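Beta-galactosidase (Bacillus circulans subsp. alkalophilus, PDB 3TTY) hydrolyses terminal beta-D-galactosyl residues from beta-galactosides, using a TIM-barrel active site that holds galactose. Local coordinates at residues N149-C157 with Y221-C232. Numbering follows the deposited sequence.
Sequences NEYGGYCYC and YRRFQSDSLLEC. With ZN (zinc ion), chain G; GLA (alpha-D-galactopyranose), chain H.
Leu-229 O lies 4.2 Å above one face of the Tyr-151 ring, offset toward its rim, while Cys-155 O sits at the hydroxyl edge of the Tyr-221 ring, in the ring plane. Tyr-156 and Tyr-221 lie nearly parallel, planes 12° apart, but slid so far that they barely overlap; Tyr-156 CE1 comes 3.6 Å from Tyr-221 CE2. These residues join the loop after strand 142-146 of the TIM barrel to helix 215-243. One end of the loop reaches galactose, with Asn-149 ND2 donating to its O2; the other supplies Cys-155 and Cys-157 to a four-cysteine zinc site completed by Cys-115 and Cys-160. Between them, Tyr-154 lies against the helix, its CD1 3.3 Å from Gln-225 CB and its OH 3.4 Å from Arg-222 CG. That hydroxyl is hydrogen-bonded to Glu-259 O, and Arg-222 NH1 salt-bridges Glu-206. Replacing Tyr-154 with an alanine would probably uncover the Gln-225 and Arg-222 methylenes and leave Glu-259 O without this donor. The Gln-225 chain bends at chi2 (-65°), bringing OE1 to Cys-155 N at 2.7 Å, with the donor 54° out of the Gln-225 amide plane. A water donates to this OE1 and to Gly-153 O, so two donors grip the amide oxygen. The zinc ligand Cys-155 is held at its carbonyl too: Tyr-221 OH donates to Cys-155 O at 2.6 Å, in the carbonyl plane and on a lone pair.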
ATOM      1  N   ASN A 149       2.342 -16.600 -26.211  1.00 18.10           N
ATOM      2  CA  ASN A 149       1.851 -17.148 -24.959  1.00 15.30           C
ATOM      3  C   ASN A 149       1.255 -16.025 -24.117  1.00 16.21           C
ATOM      4  O   ASN A 149       1.895 -14.989 -23.918  1.00 16.24           O
ATOM      5  CB  ASN A 149       2.969 -17.834 -24.173  1.00 11.84           C
ATOM      6  CG  ASN A 149       2.431 -18.657 -23.014  1.00 16.00           C
ATOM      7  OD1 ASN A 149       1.739 -19.650 -23.218  1.00 15.17           O
ATOM      8  ND2 ASN A 149       2.735 -18.239 -21.792  1.00 18.55           N
ATOM      9  N   GLU A 150       0.036 -16.240 -23.630  1.00 12.86           N
ATOM     10  CA  GLU A 150      -0.688 -15.248 -22.825  1.00 18.17           C
ATOM     11  C   GLU A 150      -0.359 -13.773 -23.156  1.00 19.11           C
ATOM     12  O   GLU A 150       0.277 -13.074 -22.363  1.00 18.48           O
ATOM     13  CB  GLU A 150      -0.494 -15.512 -21.320  1.00 16.33           C
ATOM     14  CG  GLU A 150      -1.030 -16.848 -20.829  1.00 16.76           C
ATOM     15  CD  GLU A 150      -1.225 -16.896 -19.312  1.00 22.41           C
ATOM     16  OE1 GLU A 150      -0.528 -16.150 -18.576  1.00 22.09           O
ATOM     17  OE2 GLU A 150      -2.091 -17.678 -18.854  1.00 18.78           O
ATOM     18  N   TYR A 151      -0.779 -13.314 -24.330  1.00 16.70           N
ATOM     19  CA  TYR A 151      -0.741 -11.889 -24.650  1.00 16.87           C
ATOM     20  C   TYR A 151      -1.368 -11.042 -23.525  1.00 18.12           C
ATOM     21  O   TYR A 151      -2.399 -11.401 -22.960  1.00 16.11           O
ATOM     22  CB  TYR A 151      -1.513 -11.634 -25.933  1.00 17.94           C
ATOM     23  CG  TYR A 151      -0.828 -12.035 -27.220  1.00 14.19           C
ATOM     24  CD1 TYR A 151       0.249 -11.318 -27.696  1.00 15.01           C
ATOM     25  CD2 TYR A 151      -1.301 -13.100 -27.985  1.00 14.76           C
ATOM     26  CE1 TYR A 151       0.860 -11.651 -28.882  1.00 14.92           C
ATOM     27  CE2 TYR A 151      -0.699 -13.442 -29.192  1.00 14.06           C
ATOM     28  CZ  TYR A 151       0.380 -12.704 -29.631  1.00 15.96           C
ATOM     29  OH  TYR A 151       1.001 -13.012 -30.818  1.00 17.10           O
ATOM     30  N   GLY A 152      -0.752  -9.912 -23.191  1.00 20.65           N
ATOM     31  CA  GLY A 152      -1.298  -9.095 -22.120  1.00 18.68           C
ATOM     32  C   GLY A 152      -0.398  -7.982 -21.637  1.00 19.32           C
ATOM     33  O   GLY A 152       0.748  -7.871 -22.071  1.00 19.63           O
ATOM     34  N   GLY A 153      -0.927  -7.153 -20.736  1.00 17.49           N
ATOM     35  CA  GLY A 153      -0.211  -5.988 -20.250  1.00 14.75           C
ATOM     36  C   GLY A 153      -0.277  -4.826 -21.231  1.00 18.77           C
ATOM     37  O   GLY A 153      -0.398  -5.024 -22.438  1.00 17.66           O
ATOM     38  N   TYR A 154      -0.186  -3.605 -20.716  1.00 21.72           N
ATOM     39  CA  TYR A 154      -0.218  -2.425 -21.565  1.00 16.38           C
ATOM     40  C   TYR A 154       1.162  -1.812 -21.676  1.00 20.35           C
ATOM     41  O   TYR A 154       2.005  -2.010 -20.802  1.00 20.82           O
ATOM     42  CB  TYR A 154      -1.176  -1.382 -21.008  1.00 15.37           C
ATOM     43  CG  TYR A 154      -2.603  -1.812 -21.028  1.00 16.38           C
ATOM     44  CD1 TYR A 154      -3.075  -2.665 -22.010  1.00 15.35           C
ATOM     45  CD2 TYR A 154      -3.489  -1.374 -20.057  1.00 20.32           C
ATOM     46  CE1 TYR A 154      -4.391  -3.064 -22.028  1.00 14.90           C
ATOM     47  CE2 TYR A 154      -4.806  -1.773 -20.065  1.00 18.38           C
ATOM     48  CZ  TYR A 154      -5.250  -2.622 -21.054  1.00 18.39           C
ATOM     49  OH  TYR A 154      -6.574  -3.023 -21.069  1.00 18.43           O
ATOM     50  N   CYS A 155       1.385  -1.083 -22.769  1.00 16.74           N
ATOM     51  CA  CYS A 155       2.620  -0.359 -22.990  1.00 13.20           C
ATOM     52  C   CYS A 155       2.285   1.117 -23.203  1.00 15.99           C
ATOM     53  O   CYS A 155       1.232   1.447 -23.755  1.00 14.75           O
ATOM     54  CB  CYS A 155       3.346  -0.908 -24.208  1.00 15.08           C
ATOM     55  SG  CYS A 155       4.916  -0.063 -24.566  1.00 16.66           S
ATOM     56  N   TYR A 156       3.186   1.995 -22.764  1.00 17.27           N
ATOM     57  CA  TYR A 156       2.984   3.435 -22.839  1.00 13.21           C
ATOM     58  C   TYR A 156       4.178   4.121 -23.471  1.00 14.46           C
ATOM     59  O   TYR A 156       4.420   5.294 -23.207  1.00 15.59           O
ATOM     60  CB  TYR A 156       2.730   4.001 -21.442  1.00 13.58           C
ATOM     61  CG  TYR A 156       1.552   3.345 -20.745  1.00 14.98           C
ATOM     62  CD1 TYR A 156       0.257   3.841 -20.908  1.00 12.02           C
ATOM     63  CD2 TYR A 156       1.730   2.219 -19.936  1.00 14.22           C
ATOM     64  CE1 TYR A 156      -0.818   3.254 -20.278  1.00 11.42           C
ATOM     65  CE2 TYR A 156       0.656   1.619 -19.296  1.00 13.25           C
ATOM     66  CZ  TYR A 156      -0.614   2.141 -19.474  1.00 12.09           C
ATOM     67  OH  TYR A 156      -1.680   1.556 -18.860  1.00 15.13           O
ATOM     68  N   CYS A 157       4.920   3.395 -24.311  1.00 12.40           N
ATOM     69  CA  CYS A 157       6.131   3.947 -24.933  1.00 15.30           C
ATOM     70  C   CYS A 157       5.801   4.958 -26.046  1.00 18.12           C
ATOM     71  O   CYS A 157       4.644   5.166 -26.407  1.00 16.45           O
ATOM     72  CB  CYS A 157       7.036   2.827 -25.485  1.00 17.68           C
ATOM     73  SG  CYS A 157       6.517   2.139 -27.111  1.00 17.16           S
ATOM     74  N   TYR A 221      -7.713   4.021 -24.932  1.00 15.40           N
ATOM     75  CA  TYR A 221      -6.355   3.500 -24.925  1.00 15.95           C
ATOM     76  C   TYR A 221      -6.359   1.984 -24.670  1.00 16.19           C
ATOM     77  O   TYR A 221      -5.583   1.228 -25.277  1.00 13.27           O
ATOM     78  CB  TYR A 221      -5.484   4.245 -23.912  1.00 15.90           C
ATOM     79  CG  TYR A 221      -4.013   4.052 -24.181  1.00 15.66           C
ATOM     80  CD1 TYR A 221      -3.370   4.769 -25.194  1.00 13.98           C
ATOM     81  CD2 TYR A 221      -3.264   3.144 -23.431  1.00 13.57           C
ATOM     82  CE1 TYR A 221      -2.015   4.588 -25.448  1.00 14.91           C
ATOM     83  CE2 TYR A 221      -1.916   2.960 -23.674  1.00 12.84           C
ATOM     84  CZ  TYR A 221      -1.303   3.677 -24.686  1.00 11.60           C
ATOM     85  OH  TYR A 221       0.027   3.481 -24.925  1.00 13.37           O
ATOM     86  N   ARG A 222      -7.254   1.542 -23.790  1.00 14.76           N
ATOM     87  CA  ARG A 222      -7.415   0.119 -23.541  1.00 17.20           C
ATOM     88  C   ARG A 222      -7.920  -0.605 -24.796  1.00 20.27           C
ATOM     89  O   ARG A 222      -7.430  -1.690 -25.125  1.00 17.28           O
ATOM     90  CB  ARG A 222      -8.308  -0.121 -22.315  1.00 18.19           C
ATOM     91  CG  ARG A 222      -7.592   0.172 -20.999  1.00 16.70           C
ATOM     92  CD  ARG A 222      -8.530   0.593 -19.872  1.00 21.27           C
ATOM     93  NE  ARG A 222      -7.802   0.797 -18.615  1.00 25.86           N
ATOM     94  CZ  ARG A 222      -7.076   1.882 -18.331  1.00 26.04           C
ATOM     95  NH1 ARG A 222      -6.982   2.873 -19.212  1.00 19.36           N
ATOM     96  NH2 ARG A 222      -6.437   1.977 -17.170  1.00 23.74           N
ATOM     97  N   ARG A 223      -8.862  -0.005 -25.526  1.00 16.31           N
ATOM     98  CA  ARG A 223      -9.259  -0.588 -26.810  1.00 17.48           C
ATOM     99  C   ARG A 223      -8.028  -0.733 -27.707  1.00 17.21           C
ATOM    100  O   ARG A 223      -7.799  -1.776 -28.308  1.00 16.80           O
ATOM    101  CB  ARG A 223     -10.305   0.270 -27.522  1.00 17.06           C
ATOM    102  CG  ARG A 223     -11.600   0.448 -26.784  1.00 18.31           C
ATOM    103  CD  ARG A 223     -12.539   1.404 -27.515  1.00 15.75           C
ATOM    104  NE  ARG A 223     -13.934   1.160 -27.145  1.00 16.65           N
ATOM    105  CZ  ARG A 223     -14.810   2.093 -26.790  1.00 19.91           C
ATOM    106  NH1 ARG A 223     -14.453   3.374 -26.755  1.00 16.10           N
ATOM    107  NH2 ARG A 223     -16.054   1.739 -26.465  1.00 15.02           N
ATOM    108  N   PHE A 224      -7.243   0.336 -27.775  1.00 16.63           N
ATOM    109  CA  PHE A 224      -6.089   0.435 -28.658  1.00 14.70           C
ATOM    110  C   PHE A 224      -5.016  -0.606 -28.334  1.00 15.39           C
ATOM    111  O   PHE A 224      -4.525  -1.323 -29.218  1.00 15.17           O
ATOM    112  CB  PHE A 224      -5.525   1.865 -28.569  1.00 15.46           C
ATOM    113  CG  PHE A 224      -4.134   2.011 -29.109  1.00 12.84           C
ATOM    114  CD1 PHE A 224      -3.868   1.787 -30.451  1.00 15.20           C
ATOM    115  CD2 PHE A 224      -3.099   2.388 -28.278  1.00 12.98           C
ATOM    116  CE1 PHE A 224      -2.577   1.916 -30.953  1.00 13.85           C
ATOM    117  CE2 PHE A 224      -1.807   2.515 -28.766  1.00 13.15           C
ATOM    118  CZ  PHE A 224      -1.545   2.279 -30.109  1.00 14.37           C
ATOM    119  N   GLN A 225      -4.646  -0.681 -27.059  1.00 17.12           N
ATOM    120  CA  GLN A 225      -3.685  -1.679 -26.590  1.00 13.44           C
ATOM    121  C   GLN A 225      -4.159  -3.098 -26.905  1.00 14.42           C
ATOM    122  O   GLN A 225      -3.405  -3.926 -27.406  1.00 14.35           O
ATOM    123  CB  GLN A 225      -3.441  -1.505 -25.089  1.00 15.70           C
ATOM    124  CG  GLN A 225      -2.513  -0.327 -24.760  1.00 12.69           C
ATOM    125  CD  GLN A 225      -1.119  -0.545 -25.303  1.00 14.61           C
ATOM    126  OE1 GLN A 225      -0.391  -1.415 -24.828  1.00 17.50           O
ATOM    127  NE2 GLN A 225      -0.744   0.229 -26.314  1.00 13.64           N
ATOM    128  N   SER A 226      -5.428  -3.365 -26.626  1.00 16.43           N
ATOM    129  CA  SER A 226      -6.011  -4.645 -26.954  1.00 13.06           C
ATOM    130  C   SER A 226      -5.920  -4.886 -28.470  1.00 18.56           C
ATOM    131  O   SER A 226      -5.419  -5.925 -28.891  1.00 19.83           O
ATOM    132  CB  SER A 226      -7.441  -4.720 -26.438  1.00 13.89           C
ATOM    133  OG  SER A 226      -7.996  -6.001 -26.664  1.00 16.93           O
ATOM    134  N   ASP A 227      -6.358  -3.918 -29.283  1.00 15.30           N
ATOM    135  CA  ASP A 227      -6.249  -4.036 -30.738  1.00 16.84           C
ATOM    136  C   ASP A 227      -4.807  -4.293 -31.204  1.00 17.54           C
ATOM    137  O   ASP A 227      -4.597  -5.093 -32.106  1.00 19.23           O
ATOM    138  CB  ASP A 227      -6.788  -2.789 -31.469  1.00 16.05           C
ATOM    139  CG  ASP A 227      -8.297  -2.658 -31.397  1.00 25.44           C
ATOM    140  OD1 ASP A 227      -8.940  -3.475 -30.704  1.00 33.86           O
ATOM    141  OD2 ASP A 227      -8.847  -1.718 -32.022  1.00 29.36           O
ATOM    142  N   SER A 228      -3.837  -3.601 -30.599  1.00 15.58           N
ATOM    143  CA  SER A 228      -2.429  -3.696 -31.000  1.00 19.69           C
ATOM    144  C   SER A 228      -1.856  -5.097 -30.763  1.00 19.24           C
ATOM    145  O   SER A 228      -1.146  -5.647 -31.608  1.00 19.28           O
ATOM    146  CB  SER A 228      -1.562  -2.681 -30.238  1.00 16.86           C
ATOM    147  OG  SER A 228      -1.952  -1.346 -30.487  1.00 22.37           O
ATOM    148  N   LEU A 229      -2.142  -5.652 -29.591  1.00 19.15           N
ATOM    149  CA  LEU A 229      -1.743  -7.017 -29.294  1.00 17.14           C
ATOM    150  C   LEU A 229      -2.472  -8.003 -30.218  1.00 18.59           C
ATOM    151  O   LEU A 229      -1.881  -8.982 -30.674  1.00 21.86           O
ATOM    152  CB  LEU A 229      -1.984  -7.334 -27.817  1.00 17.77           C
ATOM    153  CG  LEU A 229      -1.094  -6.526 -26.861  1.00 19.86           C
ATOM    154  CD1 LEU A 229      -1.689  -6.448 -25.467  1.00 16.45           C
ATOM    155  CD2 LEU A 229       0.301  -7.116 -26.813  1.00 14.93           C
ATOM    156  N   LEU A 230      -3.745  -7.744 -30.505  1.00 18.68           N
ATOM    157  CA  LEU A 230      -4.489  -8.596 -31.427  1.00 17.20           C
ATOM    158  C   LEU A 230      -3.835  -8.592 -32.807  1.00 21.08           C
ATOM    159  O   LEU A 230      -3.731  -9.637 -33.459  1.00 20.21           O
ATOM    160  CB  LEU A 230      -5.953  -8.170 -31.521  1.00 15.76           C
ATOM    161  CG  LEU A 230      -6.859  -9.069 -32.386  1.00 18.39           C
ATOM    162  CD1 LEU A 230      -6.766 -10.538 -31.986  1.00 16.96           C
ATOM    163  CD2 LEU A 230      -8.318  -8.604 -32.327  1.00 18.18           C
ATOM    164  N   GLU A 231      -3.381  -7.419 -33.247  1.00 20.45           N
ATOM    165  CA  GLU A 231      -2.670  -7.310 -34.515  1.00 18.43           C
ATOM    166  C   GLU A 231      -1.451  -8.233 -34.521  1.00 20.14           C
ATOM    167  O   GLU A 231      -1.162  -8.904 -35.518  1.00 17.49           O
ATOM    168  CB  GLU A 231      -2.236  -5.870 -34.770  1.00 21.37           C
ATOM    169  CG  GLU A 231      -3.339  -4.959 -35.306  1.00 28.48           C
ATOM    170  CD  GLU A 231      -3.908  -5.472 -36.627  1.00 33.57           C
ATOM    171  OE1 GLU A 231      -3.111  -5.714 -37.557  1.00 29.60           O
ATOM    172  OE2 GLU A 231      -5.148  -5.656 -36.725  1.00 35.33           O
ATOM    173  N   CYS A 232      -0.722  -8.263 -33.412  1.00 17.47           N
ATOM    174  CA  CYS A 232       0.421  -9.173 -33.326  1.00 20.24           C
ATOM    175  C   CYS A 232      -0.028 -10.621 -33.530  1.00 17.10           C
ATOM    176  O   CYS A 232       0.546 -11.338 -34.346  1.00 17.79           O
ATOM    177  CB  CYS A 232       1.176  -9.004 -32.005  1.00 21.11           C
ATOM    178  SG  CYS A 232       1.988  -7.387 -31.842  1.00 15.60           S
TER
HETATM  179 ZN    ZN G 676       4.746   0.363 -26.899  1.00 17.89          ZN
HETATM  180  C1  GLA H 677       0.318 -19.326 -17.323  1.00 24.02           C
HETATM  181  C2  GLA H 677       1.421 -19.488 -18.398  1.00 19.21           C
HETATM  182  C3  GLA H 677       2.280 -20.747 -18.191  1.00 19.40           C
HETATM  183  C4  GLA H 677       2.707 -20.783 -16.731  1.00 19.50           C
HETATM  184  C5  GLA H 677       1.468 -20.689 -15.834  1.00 21.87           C
HETATM  185  C6  GLA H 677       1.918 -20.805 -14.373  1.00 18.83           C
HETATM  186  O1  GLA H 677      -0.773 -20.261 -17.406  1.00 25.40           O
HETATM  187  O2  GLA H 677       0.845 -19.531 -19.693  1.00 19.74           O
HETATM  188  O3  GLA H 677       3.462 -20.732 -19.011  1.00 16.09           O
HETATM  189  O4  GLA H 677       3.529 -19.641 -16.525  1.00 18.67           O
HETATM  190  O5  GLA H 677       0.857 -19.407 -16.011  1.00 21.74           O
HETATM  191  O6  GLA H 677       0.795 -21.111 -13.535  1.00 19.98           O
HETATM  192  O   HOH W   1       0.862  -3.912 -24.710  1.00 15.46           O